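Side-chain contacts in HydG protein (Carboxydothermus hydrogenoformans, PDB 4RTB), which binds a [4Fe-4S] cluster and S-adenosylmethionine and, as a radical SAM CO/CN synthase, probably supplies diatomic ligands for maturation of [FeFe]-hydrogenase: residues D136-I141 against T147-V152; N233-A238 against I265-Y270; K305-V310 against Q330-E335; D421-F426 against E459-A464. One frame throughout, in Å; residues are numbered along the deposited sequence.

Contact 1 of 4, residues D136-I141 against T147-V152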
loop_
_atom_site.group_PDB
_atom_site.type_symbol
_atom_site.label_atom_id
_atom_site.label_comp_id
_atom_site.label_asym_id
_atom_site.label_seq_id
_atom_site.Cartn_x
_atom_site.Cartn_y
_atom_site.Cartn_z
ATOM N N ASP A 136 0.627 7.464 23.103
ATOM C CA ASP A 136 1.708 6.623 23.610
ATOM C C ASP A 136 2.144 5.609 22.557
ATOM O O ASP A 136 3.327 5.280 22.450
ATOM C CB ASP A 136 1.275 5.905 24.888
ATOM C CG ASP A 136 2.286 6.050 26.008
ATOM O OD1 ASP A 136 2.620 5.027 26.640
ATOM O OD2 ASP A 136 2.737 7.188 26.262
ATOM N N GLU A 137 1.176 5.117 21.792
ATOM C CA GLU A 137 1.450 4.225 20.671
ATOM C C GLU A 137 2.286 4.940 19.614
ATOM O O GLU A 137 3.221 4.366 19.050
ATOM C CB GLU A 137 0.144 3.714 20.058
ATOM C CG GLU A 137 -0.661 2.796 20.965
ATOM C CD GLU A 137 -0.009 1.440 21.150
ATOM O OE1 GLU A 137 -0.193 0.570 20.274
ATOM O OE2 GLU A 137 0.687 1.244 22.169
ATOM N N ALA A 138 1.942 6.198 19.354
ATOM C CA ALA A 138 2.702 7.015 18.414
ATOM C C ALA A 138 4.136 7.210 18.907
ATOM O O ALA A 138 5.083 7.195 18.117
ATOM C CB ALA A 138 2.021 8.357 18.202
ATOM N N LYS A 139 4.288 7.384 20.218
ATOM C CA LYS A 139 5.607 7.514 20.833
ATOM C C LYS A 139 6.420 6.227 20.676
ATOM O O LYS A 139 7.617 6.267 20.379
ATOM C CB LYS A 139 5.482 7.871 22.320
ATOM C CG LYS A 139 4.997 9.291 22.606
ATOM C CD LYS A 139 4.935 9.560 24.109
ATOM C CE LYS A 139 4.409 10.958 24.423
ATOM N NZ LYS A 139 5.290 12.033 23.886
ATOM N N ALA A 140 5.759 5.089 20.875
ATOM C CA ALA A 140 6.418 3.786 20.800
ATOM C C ALA A 140 6.865 3.480 19.376
ATOM O O ALA A 140 7.952 2.946 19.153
ATOM C CB ALA A 140 5.492 2.694 21.313
ATOM N N ILE A 141 6.011 3.824 18.418
ATOM C CA ILE A 141 6.323 3.672 17.003
ATOM C C ILE A 141 7.458 4.610 16.586
ATOM O O ILE A 141 8.314 4.245 15.780
ATOM C CB ILE A 141 5.072 3.937 16.135
ATOM C CG1 ILE A 141 4.044 2.824 16.338
ATOM C CG2 ILE A 141 5.430 4.048 14.668
ATOM C CD1 ILE A 141 2.828 2.944 15.447
ATOM N N THR A 147 8.682 7.076 11.131
ATOM C CA THR A 147 8.185 8.448 11.108
ATOM C C THR A 147 6.878 8.542 10.334
ATOM O O THR A 147 6.245 9.595 10.288
ATOM C CB THR A 147 9.201 9.414 10.481
ATOM O OG1 THR A 147 9.474 9.012 9.132
ATOM C CG2 THR A 147 10.492 9.423 11.279
ATOM N N ARG A 148 6.486 7.436 9.717
ATOM C CA ARG A 148 5.252 7.395 8.951
ATOM C C ARG A 148 4.286 6.401 9.586
ATOM O O ARG A 148 4.653 5.260 9.872
ATOM C CB ARG A 148 5.536 7.026 7.495
ATOM C CG ARG A 148 6.447 8.006 6.759
ATOM C CD ARG A 148 6.552 7.599 5.303
ATOM N NE ARG A 148 5.226 7.262 4.802
ATOM C CZ ARG A 148 4.874 7.251 3.521
ATOM N NH1 ARG A 148 5.753 7.564 2.579
ATOM N NH2 ARG A 148 3.631 6.931 3.186
ATOM N N ILE A 149 3.055 6.845 9.817
ATOM C CA ILE A 149 2.056 6.026 10.494
ATOM C C ILE A 149 0.806 5.868 9.626
ATOM O O ILE A 149 0.420 6.793 8.913
ATOM C CB ILE A 149 1.681 6.637 11.869
ATOM C CG1 ILE A 149 2.925 6.752 12.756
ATOM C CG2 ILE A 149 0.614 5.812 12.570
ATOM C CD1 ILE A 149 2.626 7.155 14.187
ATOM N N LEU A 150 0.193 4.686 9.670
ATOM C CA LEU A 150 -1.065 4.444 8.967
ATOM C C LEU A 150 -2.186 4.144 9.961
ATOM O O LEU A 150 -2.355 3.001 10.384
ATOM C CB LEU A 150 -0.913 3.288 7.969
ATOM C CG LEU A 150 -1.959 3.070 6.864
ATOM C CD1 LEU A 150 -2.872 1.884 7.162
ATOM C CD2 LEU A 150 -2.778 4.327 6.599
ATOM N N LEU A 151 -2.942 5.174 10.337
ATOM C CA LEU A 151 -4.070 4.999 11.250
ATOM C C LEU A 151 -5.161 4.146 10.620
ATOM O O LEU A 151 -5.661 4.452 9.536
ATOM C CB LEU A 151 -4.658 6.348 11.663
ATOM C CG LEU A 151 -3.782 7.287 12.489
ATOM C CD1 LEU A 151 -4.553 8.553 12.804
ATOM C CD2 LEU A 151 -3.313 6.610 13.766
ATOM N N VAL A 152 -5.535 3.078 11.314
ATOM C CA VAL A 152 -6.539 2.156 10.803
ATOM C C VAL A 152 -7.589 1.861 11.880
ATOM O O VAL A 152 -7.256 1.655 13.052
ATOM C CB VAL A 152 -5.874 0.851 10.302
ATOM C CG1 VAL A 152 -4.716 0.471 11.204
ATOM C CG2 VAL A 152 -6.880 -0.280 10.183
#

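Contact 2 of 4, residues N233-A238 against I265-Y270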
loop_
_atom_site.group_PDB
_atom_site.type_symbol
_atom_site.label_atom_id
_atom_site.label_comp_id
_atom_site.label_asym_id
_atom_site.label_seq_id
_atom_site.Cartn_x
_atom_site.Cartn_y
_atom_site.Cartn_z
ATOM N N ASN A 233 -17.091 5.414 -5.299
ATOM C CA ASN A 233 -16.792 6.825 -5.531
ATOM C C ASN A 233 -16.531 7.593 -4.237
ATOM O O ASN A 233 -16.783 8.795 -4.157
ATOM C CB ASN A 233 -17.913 7.507 -6.328
ATOM C CG ASN A 233 -19.293 7.026 -5.939
ATOM O OD1 ASN A 233 -19.716 7.173 -4.795
ATOM N ND2 ASN A 233 -20.016 6.469 -6.906
ATOM N N ALA A 234 -16.010 6.893 -3.233
ATOM C CA ALA A 234 -15.617 7.524 -1.977
ATOM C C ALA A 234 -14.394 8.405 -2.185
ATOM O O ALA A 234 -14.312 9.519 -1.656
ATOM C CB ALA A 234 -15.338 6.473 -0.914
ATOM N N VAL A 235 -13.442 7.892 -2.959
ATOM C CA VAL A 235 -12.226 8.629 -3.264
ATOM C C VAL A 235 -12.535 9.870 -4.094
ATOM O O VAL A 235 -11.853 10.881 -3.970
ATOM C CB VAL A 235 -11.201 7.750 -4.008
ATOM C CG1 VAL A 235 -10.060 7.372 -3.080
ATOM C CG2 VAL A 235 -11.878 6.501 -4.565
ATOM N N GLU A 236 -13.564 9.792 -4.936
ATOM C CA GLU A 236 -14.021 10.957 -5.687
ATOM C C GLU A 236 -14.439 12.070 -4.741
ATOM O O GLU A 236 -14.020 13.221 -4.887
ATOM C CB GLU A 236 -15.186 10.588 -6.600
ATOM C CG GLU A 236 -14.841 10.590 -8.070
ATOM C CD GLU A 236 -15.480 9.434 -8.801
ATOM O OE1 GLU A 236 -16.555 9.629 -9.406
ATOM O OE2 GLU A 236 -14.905 8.326 -8.759
ATOM N N ARG A 237 -15.270 11.716 -3.768
ATOM C CA ARG A 237 -15.705 12.666 -2.759
ATOM C C ARG A 237 -14.518 13.197 -1.967
ATOM O O ARG A 237 -14.472 14.381 -1.631
ATOM C CB ARG A 237 -16.731 12.021 -1.827
ATOM C CG ARG A 237 -18.102 11.875 -2.462
ATOM C CD ARG A 237 -19.079 11.170 -1.545
ATOM N NE ARG A 237 -19.164 9.742 -1.826
ATOM C CZ ARG A 237 -18.795 8.790 -0.976
ATOM N NH1 ARG A 237 -18.319 9.113 0.218
ATOM N NH2 ARG A 237 -18.911 7.514 -1.316
ATOM N N ALA A 238 -13.554 12.327 -1.681
ATOM C CA ALA A 238 -12.362 12.740 -0.949
ATOM C C ALA A 238 -11.591 13.794 -1.739
ATOM O O ALA A 238 -11.119 14.783 -1.179
ATOM C CB ALA A 238 -11.479 11.544 -0.649
ATOM N N ILE A 265 -6.438 -0.888 -12.239
ATOM C CA ILE A 265 -5.859 -0.100 -13.316
ATOM C C ILE A 265 -6.923 0.778 -13.969
ATOM O O ILE A 265 -6.675 1.950 -14.260
ATOM C CB ILE A 265 -5.197 -0.997 -14.380
ATOM C CG1 ILE A 265 -4.162 -1.915 -13.723
ATOM C CG2 ILE A 265 -4.543 -0.148 -15.459
ATOM C CD1 ILE A 265 -3.478 -2.856 -14.687
ATOM N N ALA A 266 -8.109 0.215 -14.177
ATOM C CA ALA A 266 -9.225 0.980 -14.729
ATOM C C ALA A 266 -9.580 2.157 -13.825
ATOM O O ALA A 266 -9.899 3.248 -14.301
ATOM C CB ALA A 266 -10.436 0.084 -14.932
ATOM N N HIS A 267 -9.513 1.920 -12.520
ATOM C CA HIS A 267 -9.849 2.920 -11.515
ATOM C C HIS A 267 -8.862 4.085 -11.543
ATOM O O HIS A 267 -9.263 5.252 -11.611
ATOM C CB HIS A 267 -9.878 2.273 -10.127
ATOM C CG HIS A 267 -10.616 3.071 -9.102
ATOM N ND1 HIS A 267 -10.817 2.620 -7.809
ATOM C CD2 HIS A 267 -11.208 4.286 -9.163
ATOM C CE1 HIS A 267 -11.492 3.522 -7.130
ATOM N NE2 HIS A 267 -11.742 4.549 -7.929
ATOM N N ALA A 268 -7.571 3.761 -11.498
ATOM C CA ALA A 268 -6.520 4.775 -11.567
ATOM C C ALA A 268 -6.588 5.556 -12.878
ATOM O O ALA A 268 -6.433 6.783 -12.892
ATOM C CB ALA A 268 -5.157 4.134 -11.402
ATOM N N ASP A 269 -6.812 4.834 -13.974
ATOM C CA ASP A 269 -7.063 5.443 -15.275
ATOM C C ASP A 269 -8.161 6.493 -15.175
ATOM O O ASP A 269 -7.972 7.652 -15.564
ATOM C CB ASP A 269 -7.460 4.378 -16.300
ATOM C CG ASP A 269 -6.348 4.057 -17.277
ATOM O OD1 ASP A 269 -5.172 4.016 -16.859
ATOM O OD2 ASP A 269 -6.657 3.834 -18.467
ATOM N N TYR A 270 -9.307 6.065 -14.648
ATOM C CA TYR A 270 -10.473 6.925 -14.486
ATOM C C TYR A 270 -10.145 8.187 -13.700
ATOM O O TYR A 270 -10.465 9.294 -14.138
ATOM C CB TYR A 270 -11.608 6.163 -13.797
ATOM C CG TYR A 270 -12.764 7.039 -13.359
ATOM C CD1 TYR A 270 -12.826 7.546 -12.066
ATOM C CD2 TYR A 270 -13.794 7.354 -14.235
ATOM C CE1 TYR A 270 -13.876 8.347 -11.662
ATOM C CE2 TYR A 270 -14.852 8.152 -13.836
ATOM C CZ TYR A 270 -14.888 8.645 -12.548
ATOM O OH TYR A 270 -15.935 9.441 -12.140
#

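Contact 3 of 4, residues K305-V310 against Q330-E335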
loop_
_atom_site.group_PDB
_atom_site.type_symbol
_atom_site.label_atom_id
_atom_site.label_comp_id
_atom_site.label_asym_id
_atom_site.label_seq_id
_atom_site.Cartn_x
_atom_site.Cartn_y
_atom_site.Cartn_z
ATOM N N LYS A 305 1.799 -15.730 -9.339
ATOM C CA LYS A 305 0.755 -14.844 -9.834
ATOM C C LYS A 305 0.781 -13.510 -9.097
ATOM O O LYS A 305 0.552 -12.470 -9.699
ATOM C CB LYS A 305 -0.619 -15.503 -9.703
ATOM C CG LYS A 305 -1.340 -15.681 -11.033
ATOM C CD LYS A 305 -1.982 -17.055 -11.139
ATOM C CE LYS A 305 -2.775 -17.199 -12.432
ATOM N NZ LYS A 305 -1.952 -16.897 -13.637
ATOM N N PHE A 306 1.081 -13.546 -7.803
ATOM C CA PHE A 306 1.225 -12.328 -7.008
ATOM C C PHE A 306 2.313 -11.421 -7.585
ATOM O O PHE A 306 2.086 -10.223 -7.835
ATOM C CB PHE A 306 1.551 -12.679 -5.557
ATOM C CG PHE A 306 1.232 -11.588 -4.581
ATOM C CD1 PHE A 306 0.147 -10.752 -4.789
ATOM C CD2 PHE A 306 2.015 -11.394 -3.455
ATOM C CE1 PHE A 306 -0.155 -9.746 -3.890
ATOM C CE2 PHE A 306 1.724 -10.390 -2.555
ATOM C CZ PHE A 306 0.636 -9.563 -2.771
ATOM N N LYS A 307 3.493 -12.006 -7.794
ATOM C CA LYS A 307 4.607 -11.298 -8.415
ATOM C C LYS A 307 4.166 -10.717 -9.756
ATOM O O LYS A 307 4.545 -9.600 -10.118
ATOM C CB LYS A 307 5.807 -12.235 -8.588
ATOM C CG LYS A 307 6.433 -12.681 -7.266
ATOM C CD LYS A 307 6.950 -14.121 -7.315
ATOM C CE LYS A 307 8.236 -14.258 -8.116
ATOM N NZ LYS A 307 8.792 -15.642 -8.022
ATOM N N LYS A 308 3.337 -11.470 -10.475
ATOM C CA LYS A 308 2.745 -10.980 -11.716
ATOM C C LYS A 308 1.858 -9.751 -11.507
ATOM O O LYS A 308 1.859 -8.839 -12.337
ATOM C CB LYS A 308 1.932 -12.082 -12.392
ATOM C CG LYS A 308 2.660 -12.799 -13.502
ATOM C CD LYS A 308 1.714 -13.724 -14.235
ATOM C CE LYS A 308 2.319 -14.203 -15.533
ATOM N NZ LYS A 308 1.390 -15.122 -16.238
ATOM N N ILE A 309 1.096 -9.726 -10.413
ATOM C CA ILE A 309 0.230 -8.580 -10.155
ATOM C C ILE A 309 1.067 -7.346 -9.871
ATOM O O ILE A 309 0.829 -6.295 -10.457
ATOM C CB ILE A 309 -0.740 -8.779 -8.965
ATOM C CG1 ILE A 309 -1.203 -10.226 -8.841
ATOM C CG2 ILE A 309 -1.952 -7.873 -9.125
ATOM C CD1 ILE A 309 -2.097 -10.467 -7.643
ATOM N N VAL A 310 2.048 -7.463 -8.976
ATOM C CA VAL A 310 2.848 -6.284 -8.633
ATOM C C VAL A 310 3.687 -5.830 -9.830
ATOM O O VAL A 310 3.981 -4.637 -9.980
ATOM C CB VAL A 310 3.771 -6.531 -7.405
ATOM C CG1 VAL A 310 3.138 -7.534 -6.455
ATOM C CG2 VAL A 310 5.162 -6.990 -7.828
ATOM N N GLN A 330 10.444 -12.896 4.132
ATOM C CA GLN A 330 11.494 -12.001 3.637
ATOM C C GLN A 330 11.827 -12.198 2.160
ATOM O O GLN A 330 11.826 -11.237 1.378
ATOM C CB GLN A 330 12.772 -12.178 4.464
ATOM C CG GLN A 330 12.643 -11.782 5.929
ATOM N N HIS A 331 12.104 -13.446 1.792
ATOM C CA HIS A 331 12.586 -13.776 0.455
ATOM C C HIS A 331 11.634 -13.309 -0.641
ATOM O O HIS A 331 12.071 -12.809 -1.679
ATOM C CB HIS A 331 12.829 -15.284 0.335
ATOM C CG HIS A 331 11.579 -16.110 0.350
ATOM N ND1 HIS A 331 10.867 -16.399 -0.793
ATOM C CD2 HIS A 331 10.925 -16.718 1.368
ATOM C CE1 HIS A 331 9.822 -17.145 -0.480
ATOM N NE2 HIS A 331 9.834 -17.353 0.823
ATOM N N LEU A 332 10.336 -13.466 -0.407
ATOM C CA LEU A 332 9.342 -13.027 -1.372
ATOM C C LEU A 332 9.127 -11.527 -1.274
ATOM O O LEU A 332 8.990 -10.847 -2.286
ATOM C CB LEU A 332 8.019 -13.753 -1.160
ATOM C CG LEU A 332 6.932 -13.249 -2.106
ATOM C CD1 LEU A 332 7.132 -13.826 -3.497
ATOM C CD2 LEU A 332 5.560 -13.582 -1.573
ATOM N N ARG A 333 9.092 -11.033 -0.041
ATOM C CA ARG A 333 8.933 -9.612 0.246
ATOM C C ARG A 333 9.893 -8.754 -0.578
ATOM O O ARG A 333 9.469 -7.836 -1.294
ATOM C CB ARG A 333 9.138 -9.366 1.747
ATOM C CG ARG A 333 8.898 -7.946 2.219
ATOM C CD ARG A 333 10.135 -7.385 2.902
ATOM N NE ARG A 333 10.388 -7.955 4.222
ATOM C CZ ARG A 333 11.598 -8.062 4.764
ATOM N NH1 ARG A 333 12.666 -7.651 4.091
ATOM N NH2 ARG A 333 11.747 -8.590 5.972
ATOM N N ASP A 334 11.182 -9.071 -0.506
ATOM C CA ASP A 334 12.175 -8.258 -1.196
ATOM C C ASP A 334 12.222 -8.537 -2.703
ATOM O O ASP A 334 12.703 -7.704 -3.475
ATOM C CB ASP A 334 13.547 -8.463 -0.555
ATOM C CG ASP A 334 13.577 -7.999 0.892
ATOM O OD1 ASP A 334 14.342 -8.567 1.697
ATOM O OD2 ASP A 334 12.820 -7.066 1.226
ATOM N N GLU A 335 11.710 -9.693 -3.123
ATOM C CA GLU A 335 11.496 -9.939 -4.548
ATOM C C GLU A 335 10.420 -8.984 -5.064
ATOM O O GLU A 335 10.555 -8.397 -6.140
ATOM C CB GLU A 335 11.089 -11.394 -4.814
ATOM C CG GLU A 335 12.123 -12.200 -5.603
ATOM C CD GLU A 335 11.504 -13.302 -6.452
ATOM O OE1 GLU A 335 10.915 -14.246 -5.883
ATOM O OE2 GLU A 335 11.610 -13.222 -7.696
#

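Contact 4 of 4, residues D421-F426 against E459-A464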
loop_
_atom_site.group_PDB
_atom_site.type_symbol
_atom_site.label_atom_id
_atom_site.label_comp_id
_atom_site.label_asym_id
_atom_site.label_seq_id
_atom_site.Cartn_x
_atom_site.Cartn_y
_atom_site.Cartn_z
ATOM N N ASP A 421 16.584 13.129 -0.412
ATOM C CA ASP A 421 15.655 13.151 0.711
ATOM C C ASP A 421 15.627 11.793 1.412
ATOM O O ASP A 421 15.680 11.719 2.641
ATOM C CB ASP A 421 14.251 13.544 0.248
ATOM C CG ASP A 421 13.416 14.144 1.367
ATOM O OD1 ASP A 421 13.971 14.927 2.170
ATOM O OD2 ASP A 421 12.207 13.837 1.445
ATOM N N ALA A 422 15.565 10.724 0.621
ATOM C CA ALA A 422 15.577 9.364 1.152
ATOM C C ALA A 422 16.887 9.066 1.880
ATOM O O ALA A 422 16.891 8.492 2.979
ATOM C CB ALA A 422 15.353 8.360 0.035
ATOM N N LEU A 423 17.992 9.454 1.249
ATOM C CA LEU A 423 19.315 9.353 1.846
ATOM C C LEU A 423 19.324 9.931 3.244
ATOM O O LEU A 423 19.734 9.268 4.187
ATOM C CB LEU A 423 20.355 10.079 0.993
ATOM C CG LEU A 423 20.834 9.402 -0.289
ATOM C CD1 LEU A 423 21.658 10.378 -1.111
ATOM C CD2 LEU A 423 21.639 8.158 0.040
ATOM N N PHE A 424 18.854 11.167 3.374
ATOM C CA PHE A 424 18.925 11.852 4.657
ATOM C C PHE A 424 17.904 11.344 5.664
ATOM O O PHE A 424 18.144 11.414 6.868
ATOM C CB PHE A 424 18.777 13.357 4.461
ATOM C CG PHE A 424 20.035 14.009 3.984
ATOM C CD1 PHE A 424 21.110 14.160 4.843
ATOM C CD2 PHE A 424 20.161 14.441 2.675
ATOM C CE1 PHE A 424 22.280 14.747 4.412
ATOM C CE2 PHE A 424 21.330 15.029 2.237
ATOM C CZ PHE A 424 22.392 15.180 3.108
ATOM N N SER A 425 16.774 10.832 5.188
ATOM C CA SER A 425 15.827 10.201 6.098
ATOM C C SER A 425 16.495 8.982 6.729
ATOM O O SER A 425 16.418 8.768 7.947
ATOM C CB SER A 425 14.535 9.807 5.378
ATOM O OG SER A 425 14.764 8.801 4.410
ATOM N N PHE A 426 17.183 8.204 5.898
ATOM C CA PHE A 426 17.902 7.034 6.387
ATOM C C PHE A 426 19.074 7.437 7.283
ATOM O O PHE A 426 19.398 6.737 8.245
ATOM C CB PHE A 426 18.396 6.180 5.220
ATOM C CG PHE A 426 19.029 4.885 5.642
ATOM C CD1 PHE A 426 20.354 4.615 5.342
ATOM C CD2 PHE A 426 18.299 3.941 6.347
ATOM C CE1 PHE A 426 20.940 3.422 5.730
ATOM C CE2 PHE A 426 18.879 2.748 6.739
ATOM C CZ PHE A 426 20.201 2.489 6.430
ATOM N N GLU A 459 28.230 14.864 -4.898
ATOM C CA GLU A 459 29.481 14.945 -4.143
ATOM C C GLU A 459 29.274 15.651 -2.798
ATOM O O GLU A 459 29.606 15.106 -1.731
ATOM C CB GLU A 459 30.550 15.669 -4.970
ATOM C CG GLU A 459 31.991 15.260 -4.676
ATOM C CD GLU A 459 32.628 16.062 -3.553
ATOM O OE1 GLU A 459 31.956 16.951 -2.990
ATOM O OE2 GLU A 459 33.810 15.807 -3.233
ATOM N N ASN A 460 28.723 16.863 -2.855
ATOM C CA ASN A 460 28.496 17.664 -1.654
ATOM C C ASN A 460 27.520 17.001 -0.684
ATOM O O ASN A 460 27.630 17.169 0.535
ATOM C CB ASN A 460 27.989 19.059 -2.031
ATOM C CG ASN A 460 29.068 19.926 -2.644
ATOM O OD1 ASN A 460 29.860 20.529 -1.925
ATOM N ND2 ASN A 460 29.095 20.006 -3.973
ATOM N N ILE A 461 26.557 16.260 -1.229
ATOM C CA ILE A 461 25.655 15.455 -0.411
ATOM C C ILE A 461 26.456 14.428 0.380
ATOM O O ILE A 461 26.214 14.229 1.567
ATOM C CB ILE A 461 24.594 14.740 -1.265
ATOM C CG1 ILE A 461 23.715 15.765 -1.987
ATOM C CG2 ILE A 461 23.748 13.817 -0.411
ATOM C CD1 ILE A 461 22.664 15.145 -2.877
ATOM N N GLY A 462 27.423 13.797 -0.280
ATOM C CA GLY A 462 28.294 12.838 0.376
ATOM C C GLY A 462 29.093 13.471 1.498
ATOM O O GLY A 462 29.166 12.930 2.612
ATOM N N ARG A 463 29.688 14.626 1.204
ATOM C CA ARG A 463 30.427 15.375 2.219
ATOM C C ARG A 463 29.547 15.669 3.438
ATOM O O ARG A 463 29.968 15.475 4.587
ATOM C CB ARG A 463 30.974 16.681 1.633
ATOM C CG ARG A 463 32.050 16.494 0.567
ATOM C CD ARG A 463 33.424 16.912 1.076
ATOM N NE ARG A 463 34.457 16.752 0.054
ATOM C CZ ARG A 463 35.318 15.740 0.009
ATOM N NH1 ARG A 463 35.283 14.791 0.935
ATOM N NH2 ARG A 463 36.221 15.679 -0.960
ATOM N N ALA A 464 28.318 16.114 3.181
ATOM C CA ALA A 464 27.377 16.447 4.250
ATOM C C ALA A 464 27.001 15.231 5.094
ATOM O O ALA A 464 26.979 15.299 6.326
ATOM C CB ALA A 464 26.132 17.079 3.669
#

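Contact 1 of 4, residues D136-I141 against T147-V152
In the beta-alpha-beta crossover that links the parallel strands 95-105 and 148-153 of the radical SAM barrel, Ala138 and Ile141 of helix 131-144 pack against Ile149 on the following strand. The interface is wholly apolar: no hydrogen bond runs from 136-141 to 147-152. Ala138 and Ile141 are three residues apart, so the helix offers neighbouring positions of one surface to a single strand residue. Ile149 splits its side chain between them. Its CG1 lies anti to the carbonyl carbon (chi1 -59°), and the extended CG1-CD1 arm carries the terminal methyl to Ala138, while the methylene CG1 is met by the CG2 methyl of Ile141, the two side chains crossing at a slant. Beyond these three residues, Leu102 of strand 95-105 and Ile178 also touch Ile149, and Ile172 of helix 158-175 touches Ala138. Farther along the strand, Val152 touches the bound S-adenosylmethionine. On the helix, the carboxylate of Glu137 turns from the strand and accepts hydrogen bonds from the backbone N of Tyr355 and Arg356. The apolar touches are ordinary van der Waals ones: Ile149 CD1 lies 4.2 Å from Ala138 CB, and Ile141 CG2 is 4.2 Å from Ile149 CG1.

Contact 2 of 4, residues N233-A238 against I265-Y270
Tyr270 OH donates a hydrogen bond to Glu236 OE1 at 2.8 Å, the polar link between 233-238 and 265-270. The backbone O of His20 also lies near as a weak second acceptor for the same hydroxyl. The two side chains cross at about a right angle, and the carboxylate and ring planes are 46° apart. Tyr270 reaches OE1 from above the carboxylate plane, 65° out of it, while Glu236 OE2 lies at the ring edge, near its plane. The ring reaches toward helix 234-240 because CG is anti to the backbone N (chi1 169°), and Glu236 bends at chi2 to meet it. A phenylalanine in place of Tyr270 would keep the ring but would probably leave Glu236 OE1 without its hydrogen-bonding mate on the neighbouring helix. One turn back along the same helix, His267 and Val235 come from opposite directions, with Val235 CG2 3.9 Å from His267 NE2 and oblique to the imidazole. The other ring nitrogen, His267 ND1, is hydrogen-bonded to Tyr211 OH. The contact joins helices 234-240 and 257-275 of the radical SAM barrel, between which the chain forms strand 246-249. Ile246 of that strand touches Val235, and Ile248 touches His267. Ile25 of the N-terminal helix 23-39 touches both His267 and Tyr270.

Contact 3 of 4, residues K305-V310 against Q330-E335
Lys307 NZ reaches Glu335 OE1 at 3.3 Å, forming a salt bridge whose hydrogen bond is weak. The second carboxylate oxygen stands farther off, with Glu335 OE2 3.7 Å from Lys307 NZ, and this oxygen has another cation nearby, Arg85, in a long, weak ion pair. The lysine bends at chi2 and chi3 (145° and 74°) on its way to the acid, and this kinked chain lies obliquely over Leu332, whose CD1 is 3.8 Å from Lys307 CD. Charge at the end and hydrocarbon in the middle thus serve two residues of the facing helix. Phe81 of helix 74-91 and Leu336 also touch the lysine. A leucine in place of Lys307 would probably leave Glu335 without its cation on the facing helix. The pair joins helices 303-316 and 330-339, successive outer helices of the beta/alpha barrel, with strand 321-324 between them in the chain. Other polar groups here find partners away from the interface. Lys308 NZ forms a salt bridge with Asp72 and hydrogen bonds with the carbonyls of Ala68 and Asn71. Within 330-335, Arg333 NH1 donates to Asp334 OD2 at 2.9 Å with an N-H...O angle of 158°. That oxygen is met on its syn side, close to the guanidinium plane, while Gln330 CA lies over one face of the guanidinium.

Contact 4 of 4, residues D421-F426 against E459-A464
Leu423 and Phe424 meet Ile461 and Ala464 in the helical C-terminal part of HydG, where segments of helices 419-432 and 459-468 run nearly parallel. The axes of the two segments come within 11.6 Å at their closest, their directions 8° apart, a separation wide enough that side chains, and not backbones, make the junction. Ile461 provides the chief bump of 459-464. Its CG2 methyl, set anti to the backbone N while CG1 lies beside that nitrogen (chi1 -62°), enters the notch between Leu423 and the ring of Phe424. One flank of the notch is Leu423, whose side chain crosses Ile461 at about a right angle and places CD1 4.1 Å from Ile461 CG2. The other flank is the phenyl ring, where Phe424 CE2 lies 3.8 Å from Ile461 CG2; the methyl approaches this ring obliquely. The ring in turn fills a hollow on the partner helix, between Ile461 and Ala464, two residues one turn apart on the same side. The far end of the ring, at CZ, faces the small alanine. The two shapes are thus complementary: the methyl of a branched side chain in a notch, and a ring end in a dip. Leu448 of helix 438-454, which lies between the two helices in the chain, packs on Leu423 too. On its other side, helix 419-432 rests on strand 388-390 through Ala422, which touches Leu388 and Ser390. Ala464 CB sits near the ring plane at its edge, 4.2 Å from Phe424 CZ.

Overall arrangement
The four contacts follow one another along the chain without touching. Contacts 1 and 2 both belong to the radical SAM barrel and lie about 27 Å apart between centres. Contact 3 joins later helices of the same barrel, in the part related to the biotin and thiamin synthesis associated domain, and its nearest atoms are about 7 Å from contact 2. The bound S-adenosylmethionine lies about 11 Å from the side chain of Val235, about 13 Å from that of Ile149 and about 14 Å from that of Leu332. Contact 4 lies away from this site; its centre is about 36 Å from that of contact 2, yet its nearest atoms come within about 6 Å of contact 1.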